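Local coordinates for aldo-keto Reductase, OXIDOREDUCTASE (Salmonella typhimurium, PDB 5T79), which probably reduces aldehydes such as 3-hydroxybutanal to the corresponding alcohol, using NADPH as hydride donor in an aldo-keto reductase barrel, at residues 273-277 with 278-282; 223-226 with 227-230; 309-312 with 313-316; 49-52 with 53-57. All blocks are in the same frame, centred on the assembly; numbering follows the deposited sequence.

Interaction 1 of 4, residues 273-277 with 278-282; sequences RGQKL and SQMAL
Gln-279 reaches back from the first turn of helix 277-285 and sets OE1 against the backbone N-H of Lys-276, 3.0 Å from N to OE1. The donor lies in the carbonyl plane, on a lone pair, while NE2 of the same amide goes to the backbone O of Asp-306. The tight part is centred on Met-280. With chi1 at -169° its side chain swings away from its own N-H, and Met-280 SD comes 3.7 Å from Arg-273 CD. Met-280 CB lies 3.4 Å from Gln-275 OE1; an unbranched thioether can thread between such polar chains. Met-280 CE reaches Leu-277 CD1, where the contact merges with helix 257-272. Lys-276 is the N-cap, and Gln-279, three residues further on, accepts from its N-H. The preceding helix closes in a Schellman motif at Gly-274, whose positive phi suits glycine. Towards the outside, Arg-273 grips Gln-275 OE1 side-on through two nitrogens, NE at 2.9 Å, with the oxygen in the guanidinium plane; NH1 turns to Arg-315 O and Glu-320. Lys-276 is the looser, exposed member, its chain leading away to a salt bridge with Asp-306.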
# COMPACT_ATOMS: atom_id res chain seq x y z
N ARG A 273 15.49 -8.74 -20.08
CA ARG A 273 14.05 -8.95 -20.16
C ARG A 273 13.34 -7.81 -20.95
O ARG A 273 12.16 -7.93 -21.25
CB ARG A 273 13.46 -9.06 -18.75
CG ARG A 273 13.88 -10.33 -18.00
CD ARG A 273 13.40 -10.33 -16.54
NE ARG A 273 11.98 -9.99 -16.41
CZ ARG A 273 10.98 -10.86 -16.49
NH1 ARG A 273 11.23 -12.15 -16.72
NH2 ARG A 273 9.73 -10.46 -16.35
N GLY A 274 14.07 -6.76 -21.30
CA GLY A 274 13.52 -5.62 -22.02
C GLY A 274 12.68 -4.70 -21.16
O GLY A 274 11.68 -4.14 -21.63
N GLN A 275 13.05 -4.52 -19.89
CA GLN A 275 12.28 -3.63 -19.02
C GLN A 275 13.21 -2.93 -18.03
O GLN A 275 14.40 -3.29 -17.92
CB GLN A 275 11.14 -4.40 -18.30
CG GLN A 275 11.60 -5.43 -17.26
CD GLN A 275 10.51 -6.33 -16.71
OE1 GLN A 275 10.80 -7.38 -16.13
NE2 GLN A 275 9.24 -5.94 -16.83
N LYS A 276 12.68 -1.91 -17.35
CA LYS A 276 13.42 -1.17 -16.33
C LYS A 276 13.52 -2.02 -15.08
O LYS A 276 12.68 -2.92 -14.88
CB LYS A 276 12.70 0.15 -15.99
CG LYS A 276 12.62 1.14 -17.16
CD LYS A 276 11.78 2.35 -16.77
CE LYS A 276 11.97 3.50 -17.72
NZ LYS A 276 11.63 4.80 -17.07
N LEU A 277 14.52 -1.75 -14.24
CA LEU A 277 14.64 -2.50 -12.99
C LEU A 277 13.36 -2.34 -12.16
O LEU A 277 12.90 -3.33 -11.57
CB LEU A 277 15.87 -2.05 -12.16
CG LEU A 277 16.00 -2.67 -10.75
CD1 LEU A 277 16.04 -4.20 -10.81
CD2 LEU A 277 17.23 -2.15 -10.04
N SER A 278 12.80 -1.10 -12.10
CA SER A 278 11.59 -0.84 -11.31
C SER A 278 10.45 -1.76 -11.74
O SER A 278 9.75 -2.33 -10.90
CB SER A 278 11.18 0.63 -11.47
OG SER A 278 10.83 0.93 -12.81
N GLN A 279 10.30 -1.95 -13.06
CA GLN A 279 9.24 -2.79 -13.63
C GLN A 279 9.45 -4.25 -13.26
O GLN A 279 8.50 -4.91 -12.85
CB GLN A 279 9.18 -2.59 -15.13
CG GLN A 279 8.74 -1.17 -15.49
CD GLN A 279 8.82 -0.92 -16.97
OE1 GLN A 279 9.81 -1.24 -17.65
NE2 GLN A 279 7.77 -0.31 -17.50
N MET A 280 10.69 -4.74 -13.35
CA MET A 280 10.98 -6.12 -12.95
C MET A 280 10.74 -6.32 -11.44
O MET A 280 10.23 -7.35 -11.05
CB MET A 280 12.42 -6.50 -13.30
CG MET A 280 12.66 -7.99 -13.14
SD MET A 280 14.36 -8.50 -13.43
CE MET A 280 15.17 -8.04 -11.86
N ALA A 281 11.12 -5.33 -10.61
CA ALA A 281 11.00 -5.44 -9.16
C ALA A 281 9.52 -5.54 -8.74
O ALA A 281 9.19 -6.35 -7.87
CB ALA A 281 11.69 -4.26 -8.48
N LEU A 282 8.62 -4.77 -9.40
CA LEU A 282 7.17 -4.82 -9.12
C LEU A 282 6.58 -6.15 -9.57
O LEU A 282 5.81 -6.78 -8.85
CB LEU A 282 6.42 -3.66 -9.82
CG LEU A 282 6.84 -2.24 -9.45
CD1 LEU A 282 5.99 -1.23 -10.21
CD2 LEU A 282 6.72 -1.99 -7.92

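Interaction 2 of 4, residues 223-226 with 227-230; sequences PLAG and GQLT. With NDP (NADPH dihydro-nicotinamide-adenine-dinucleotide phosphate), chain E.
Leu-224 and Thr-230 together cover one face of the NADPH adenine, their methyls CD1 and CG2 3.8 Å apart. Leu-224 CD1 sits 3.5 Å from N7A and Thr-230 CG2 3.7 Å from C4A, each branched side chain offering a greasy methyl to the flat base. The peptide carbonyl of Leu-224 is the second flat group: the N-H groups of Leu-229 and Gly-227 reach its oxygen from opposite faces, neither on a lone pair. The bond from Leu-229 N is nearly straight at 171°; that from Gly-227 N is more bent. Thr-230 OG1 donates to Gly-227 O at 2.7 Å and accepts from Arg-232 N. An inverse gamma turn centred on Leu-229, with a weak bond from Thr-230 N to Gln-228 O, brings Thr-230 to the base. Ala-225, left-handed in backbone, lays its short CB 3.9 Å from Leu-229 CD1. Gly-226 and Gly-227 also have positive phi; at 104° a CB on Gly-227 would strike Gly-226 O. The N-H of Leu-224, at 3.2 Å, and more weakly that of Gly-226 hold phosphate oxygen O2A, making this the diphosphate-binding loop after strand 217-220 of the aldo-keto reductase barrel.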
# COMPACT_ATOMS: atom_id res chain seq x y z
N PRO A 223 7.67 -1.74 -2.39
CA PRO A 223 8.07 -2.82 -3.33
C PRO A 223 9.33 -2.50 -4.13
O PRO A 223 9.88 -3.38 -4.79
CB PRO A 223 6.86 -2.93 -4.24
CG PRO A 223 6.33 -1.51 -4.32
CD PRO A 223 6.44 -1.06 -2.88
N LEU A 224 9.78 -1.22 -4.08
CA LEU A 224 11.01 -0.79 -4.75
C LEU A 224 12.07 -0.48 -3.69
O LEU A 224 13.06 0.18 -3.99
CB LEU A 224 10.77 0.42 -5.69
CG LEU A 224 9.78 0.19 -6.85
CD1 LEU A 224 9.63 1.45 -7.70
CD2 LEU A 224 10.22 -0.96 -7.73
N ALA A 225 11.87 -1.00 -2.46
CA ALA A 225 12.78 -0.80 -1.31
C ALA A 225 13.10 0.71 -1.14
O ALA A 225 14.27 1.11 -1.03
CB ALA A 225 14.06 -1.62 -1.49
N GLY A 226 12.04 1.53 -1.19
CA GLY A 226 12.09 2.98 -1.05
C GLY A 226 12.78 3.71 -2.19
O GLY A 226 13.27 4.83 -2.01
N GLY A 227 12.84 3.07 -3.36
CA GLY A 227 13.48 3.64 -4.53
C GLY A 227 14.85 3.05 -4.86
O GLY A 227 15.42 3.41 -5.88
N GLN A 228 15.39 2.14 -4.00
CA GLN A 228 16.69 1.50 -4.30
C GLN A 228 16.61 0.64 -5.57
O GLN A 228 17.54 0.62 -6.39
CB GLN A 228 17.14 0.61 -3.14
CG GLN A 228 17.67 1.41 -1.94
CD GLN A 228 18.08 0.53 -0.78
OE1 GLN A 228 17.89 -0.69 -0.78
NE2 GLN A 228 18.66 1.15 0.24
N LEU A 229 15.47 -0.04 -5.75
CA LEU A 229 15.25 -0.95 -6.88
C LEU A 229 14.74 -0.18 -8.11
O LEU A 229 13.69 -0.50 -8.67
CB LEU A 229 14.29 -2.09 -6.46
CG LEU A 229 14.87 -3.10 -5.44
CD1 LEU A 229 13.77 -3.85 -4.72
CD2 LEU A 229 15.83 -4.09 -6.12
N THR A 230 15.49 0.87 -8.50
CA THR A 230 15.19 1.75 -9.64
C THR A 230 16.50 2.17 -10.30
O THR A 230 17.57 1.63 -9.98
CB THR A 230 14.38 3.01 -9.20
OG1 THR A 230 15.24 3.90 -8.48
CG2 THR A 230 13.14 2.68 -8.37
PA NDP E . 8.30 2.54 -3.54
O1A NDP E . 7.45 2.18 -4.72
O2A NDP E . 9.14 1.60 -2.80
O5B NDP E . 9.30 3.76 -3.89
C5B NDP E . 8.64 4.98 -4.25
C4B NDP E . 9.63 6.07 -4.55
O4B NDP E . 10.66 5.56 -5.43
C3B NDP E . 9.02 7.28 -5.26
O3B NDP E . 8.64 8.27 -4.31
C2B NDP E . 10.12 7.73 -6.20
O2B NDP E . 11.03 8.65 -5.54
C1B NDP E . 10.86 6.43 -6.52
N9A NDP E . 10.42 5.76 -7.74
C8A NDP E . 9.25 5.07 -7.94
N7A NDP E . 9.14 4.56 -9.14
C5A NDP E . 10.30 4.95 -9.78
C6A NDP E . 10.76 4.79 -11.10
N6A NDP E . 10.14 4.04 -12.02
N1A NDP E . 11.93 5.38 -11.44
C2A NDP E . 12.62 6.04 -10.49
N3A NDP E . 12.29 6.24 -9.21
C4A NDP E . 11.11 5.69 -8.92
O3 NDP E . 7.15 3.05 -2.58
PN NDP E . 7.32 3.56 -1.08
O1N NDP E . 7.29 5.02 -1.30
O2N NDP E . 8.51 2.92 -0.36
O5D NDP E . 6.08 3.05 -0.17
C5D NDP E . 4.93 2.52 -0.88
C4D NDP E . 3.64 2.91 -0.20
O4D NDP E . 3.42 2.03 0.92
C3D NDP E . 3.57 4.31 0.38
O3D NDP E . 3.25 5.26 -0.63
C2D NDP E . 2.53 4.16 1.50
O2D NDP E . 1.16 4.37 1.17
C1D NDP E . 2.78 2.73 1.97
N1N NDP E . 3.68 2.64 3.14
C2N NDP E . 3.16 2.03 4.28
C3N NDP E . 3.88 1.87 5.41
C7N NDP E . 3.36 0.96 6.49
O7N NDP E . 4.03 0.92 7.53
N7N NDP E . 2.22 0.29 6.35
C4N NDP E . 5.20 2.58 5.55
C5N NDP E . 5.78 2.96 4.23
C6N NDP E . 5.06 3.01 3.13
P2B NDP E . 11.64 10.05 -6.09
O1X NDP E . 11.27 11.27 -5.34
O2X NDP E . 13.13 9.75 -6.06
O3X NDP E . 11.22 10.09 -7.56

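Interaction 3 of 4, residues 309-312 with 313-316; sequences GMLA and NRRF
A type I beta turn, residues 310-313, opens the connection between helix 301-308 and the C-terminal helix 318-329 of this aldo-keto reductase barrel, and at it Met-310 and Leu-311 meet Arg-314. Asn-313 N donates to Met-310 O at 3.0 Å, an i to i+3 bond whose donor stands well above the carbonyl plane; the chain becomes extended only from Arg-315 on. Met-310 bends at chi2 and chi3, and this flexible thioether brings SD 3.7 Å from Arg-314 CD, its chain crossing that of the arginine. Buried between strand 24-31 and helix 277-285, where it touches Ile-28 and Ala-283, Met-310 is the inner side of the contact. Leu-311 lies beside Arg-314 and points the same way, with CD2 4.1 Å from NE, so that a branched aliphatic group accompanies the arginine methylenes. Arg-314 has its CG between backbone N and carbonyl carbon (chi1 64°) and is then stretched from CG to NE, which carries the guanidinium to Glu-14, met by NH2 in a salt bridge. Asn-313 suits its place because its short amide donates from ND2 to Arg-273 O while its backbone O accepts from Gln-275 NE2. Two waters bridge the segments. One accepts from Arg-314 N at 2.9 Å and donates only weakly to Leu-311 O; the other accepts from Arg-314 NE at 2.8 Å and donates to Leu-311 O at 2.7 Å.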
# COMPACT_ATOMS: atom_id res chain seq x y z
N GLY A 309 3.20 -0.24 -16.87
CA GLY A 309 3.93 -0.91 -17.95
C GLY A 309 4.53 -2.26 -17.58
O GLY A 309 4.89 -3.05 -18.46
N MET A 310 4.64 -2.56 -16.27
CA MET A 310 5.15 -3.83 -15.74
C MET A 310 4.19 -5.00 -16.10
O MET A 310 4.64 -6.13 -16.25
CB MET A 310 5.32 -3.67 -14.21
CG MET A 310 5.38 -4.93 -13.39
SD MET A 310 3.84 -5.83 -13.05
CE MET A 310 3.38 -5.27 -11.48
N LEU A 311 2.87 -4.73 -16.18
CA LEU A 311 1.86 -5.75 -16.44
C LEU A 311 2.08 -6.49 -17.77
O LEU A 311 1.68 -7.64 -17.88
CB LEU A 311 0.45 -5.16 -16.40
CG LEU A 311 0.01 -4.54 -15.06
CD1 LEU A 311 -1.36 -3.90 -15.19
CD2 LEU A 311 0.03 -5.58 -13.93
N ALA A 312 2.72 -5.85 -18.76
CA ALA A 312 3.00 -6.43 -20.08
C ALA A 312 4.16 -7.44 -20.05
O ALA A 312 4.38 -8.15 -21.04
CB ALA A 312 3.34 -5.31 -21.05
N ASN A 313 4.94 -7.49 -18.95
CA ASN A 313 6.12 -8.34 -18.90
C ASN A 313 6.41 -8.74 -17.45
O ASN A 313 7.40 -8.29 -16.88
CB ASN A 313 7.29 -7.52 -19.51
CG ASN A 313 8.59 -8.23 -19.74
OD1 ASN A 313 8.75 -9.43 -19.51
ND2 ASN A 313 9.57 -7.48 -20.21
N ARG A 314 5.54 -9.58 -16.84
CA ARG A 314 5.71 -9.94 -15.43
C ARG A 314 5.82 -11.46 -15.17
O ARG A 314 5.62 -11.91 -14.04
CB ARG A 314 4.60 -9.31 -14.58
CG ARG A 314 3.18 -9.77 -14.85
CD ARG A 314 2.27 -9.11 -13.84
NE ARG A 314 0.91 -9.63 -13.94
CZ ARG A 314 0.44 -10.63 -13.20
NH1 ARG A 314 1.20 -11.20 -12.28
NH2 ARG A 314 -0.80 -11.06 -13.38
N ARG A 315 6.21 -12.23 -16.19
CA ARG A 315 6.40 -13.67 -16.02
C ARG A 315 7.87 -13.95 -15.76
O ARG A 315 8.74 -13.33 -16.38
CB ARG A 315 5.92 -14.46 -17.25
CG ARG A 315 4.40 -14.55 -17.35
CD ARG A 315 3.98 -15.32 -18.59
NE ARG A 315 2.55 -15.13 -18.90
CZ ARG A 315 1.57 -15.92 -18.46
NH1 ARG A 315 1.84 -16.96 -17.68
NH2 ARG A 315 0.31 -15.67 -18.80
N PHE A 316 8.13 -14.89 -14.84
CA PHE A 316 9.48 -15.34 -14.50
C PHE A 316 9.59 -16.85 -14.60
O PHE A 316 8.69 -17.55 -14.14
CB PHE A 316 9.84 -14.91 -13.07
CG PHE A 316 9.94 -13.42 -12.89
CD1 PHE A 316 8.81 -12.66 -12.60
CD2 PHE A 316 11.16 -12.77 -12.99
CE1 PHE A 316 8.90 -11.29 -12.44
CE2 PHE A 316 11.25 -11.38 -12.81
CZ PHE A 316 10.12 -10.66 -12.53
O HOH W 1 3.42 -10.61 -18.52
O HOH W 2 -0.01 -9.26 -16.60

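Interaction 4 of 4, residues 49-52 with 53-57; sequences LQRA and FDLGI
Arg-51 lays one face of its guanidinium over Leu-55, whose CG stands 3.8 Å from the plane, offset toward the rim, with CD2 3.7 Å from NH1. A bend at chi2 (63°) folds the arginine chain toward the end of the helix, so its long apolar stem and flat head suit a leucine one turn on; NE is meanwhile engaged by Glu-305 in a salt bridge. Asp-54 CB comes to the guanidinium edge, but its carboxylate faces elsewhere, OD1 accepting from Tyr-3 OH and Asp-6 N. Beneath these side chains, Phe-53 N and Asp-54 N still make regular helical bonds, to Leu-49 O and Gln-50 O. The helix then stops in a Schellman motif: Ile-57 N bonds to Ala-52 O at 2.9 Å and Gly-56 N to Phe-53 O at 3.0 Å. Gly-56 is the C-prime residue, its phi of 89° readily adopted where no side chain can strike the preceding carbonyl. This turn lies in the beta-alpha-beta unit of strand 24-31, helix 42-54 and strand 59-61. Ala-52 is small enough for Ile-57 to fold back over it, CB to CB at 4.0 Å, and beta-branched Ile-57 touches both Ile-28 of strand 24-31 and Ile-304 of helix 301-308.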
# COMPACT_ATOMS: atom_id res chain seq x y z
N LEU A 49 -2.58 11.84 -8.89
CA LEU A 49 -3.88 11.20 -8.67
C LEU A 49 -4.67 11.05 -9.99
O LEU A 49 -5.24 10.00 -10.23
CB LEU A 49 -4.71 11.96 -7.63
CG LEU A 49 -4.16 11.97 -6.21
CD1 LEU A 49 -5.03 12.83 -5.30
CD2 LEU A 49 -4.02 10.56 -5.66
N GLN A 50 -4.69 12.09 -10.83
CA GLN A 50 -5.44 12.02 -12.09
C GLN A 50 -4.81 11.00 -13.04
O GLN A 50 -5.54 10.25 -13.69
CB GLN A 50 -5.51 13.41 -12.76
CG GLN A 50 -6.44 14.37 -11.99
CD GLN A 50 -6.55 15.72 -12.67
OE1 GLN A 50 -6.13 15.88 -13.80
NE2 GLN A 50 -7.17 16.69 -12.03
N ARG A 51 -3.46 10.97 -13.13
CA ARG A 51 -2.81 10.00 -14.04
C ARG A 51 -3.07 8.56 -13.56
O ARG A 51 -3.37 7.67 -14.38
CB ARG A 51 -1.31 10.26 -14.17
CG ARG A 51 -0.63 9.42 -15.31
CD ARG A 51 -1.20 9.79 -16.68
NE ARG A 51 -0.57 9.07 -17.78
CZ ARG A 51 -1.23 8.39 -18.72
NH1 ARG A 51 -2.55 8.30 -18.68
NH2 ARG A 51 -0.56 7.79 -19.69
N ALA A 52 -3.01 8.35 -12.23
CA ALA A 52 -3.25 7.03 -11.64
C ALA A 52 -4.65 6.52 -12.00
O ALA A 52 -4.77 5.42 -12.54
CB ALA A 52 -3.07 7.08 -10.13
N PHE A 53 -5.71 7.32 -11.72
CA PHE A 53 -7.09 6.90 -12.01
C PHE A 53 -7.32 6.72 -13.51
O PHE A 53 -7.98 5.76 -13.88
CB PHE A 53 -8.10 7.88 -11.42
CG PHE A 53 -9.54 7.40 -11.43
CD1 PHE A 53 -9.88 6.15 -10.91
CD2 PHE A 53 -10.57 8.22 -11.88
CE1 PHE A 53 -11.22 5.72 -10.89
CE2 PHE A 53 -11.90 7.78 -11.87
CZ PHE A 53 -12.22 6.54 -11.36
N ASP A 54 -6.71 7.58 -14.37
CA ASP A 54 -6.79 7.43 -15.84
C ASP A 54 -6.17 6.10 -16.32
O ASP A 54 -6.58 5.59 -17.36
CB ASP A 54 -6.10 8.61 -16.56
CG ASP A 54 -6.89 9.92 -16.54
OD1 ASP A 54 -8.07 9.91 -16.11
OD2 ASP A 54 -6.32 10.96 -16.93
N LEU A 55 -5.20 5.56 -15.57
CA LEU A 55 -4.57 4.27 -15.91
C LEU A 55 -5.25 3.08 -15.19
O LEU A 55 -4.76 1.95 -15.28
CB LEU A 55 -3.06 4.32 -15.59
CG LEU A 55 -2.24 5.24 -16.51
CD1 LEU A 55 -0.81 5.45 -15.96
CD2 LEU A 55 -2.20 4.69 -17.93
N GLY A 56 -6.36 3.35 -14.52
CA GLY A 56 -7.14 2.32 -13.83
C GLY A 56 -6.78 2.02 -12.40
O GLY A 56 -7.29 1.05 -11.81
N ILE A 57 -5.91 2.84 -11.80
CA ILE A 57 -5.56 2.67 -10.39
C ILE A 57 -6.72 3.25 -9.56
O ILE A 57 -6.91 4.46 -9.53
CB ILE A 57 -4.18 3.29 -10.05
CG1 ILE A 57 -3.05 2.59 -10.81
CG2 ILE A 57 -3.94 3.27 -8.53
CD1 ILE A 57 -1.67 3.32 -10.72

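How the interactions relate
Interaction 1 stands between interactions 2 and 3 and touches both. Toward the cofactor, Leu-224 CD2 of interaction 2 lies 3.5 Å from Ser-278 O and 3.7 Å from Ala-281 CB, so helix 277-285 backs the diphosphate loop, and Ser-278 itself touches NADPH. On its other side, Gln-279 O comes 3.2 Å from Met-310 CG of interaction 3, whose centre is about 8 Å away. Interactions 2 and 3 do not meet. Interaction 4 is separate, its centre about 20 Å from that of interaction 1 and its Leu-49 side chain about 10 Å from NADPH; helix 301-308, whose Asp-306 is bonded by Lys-276 and Gln-279 of interaction 1, packs on its Leu-55 and Ile-57.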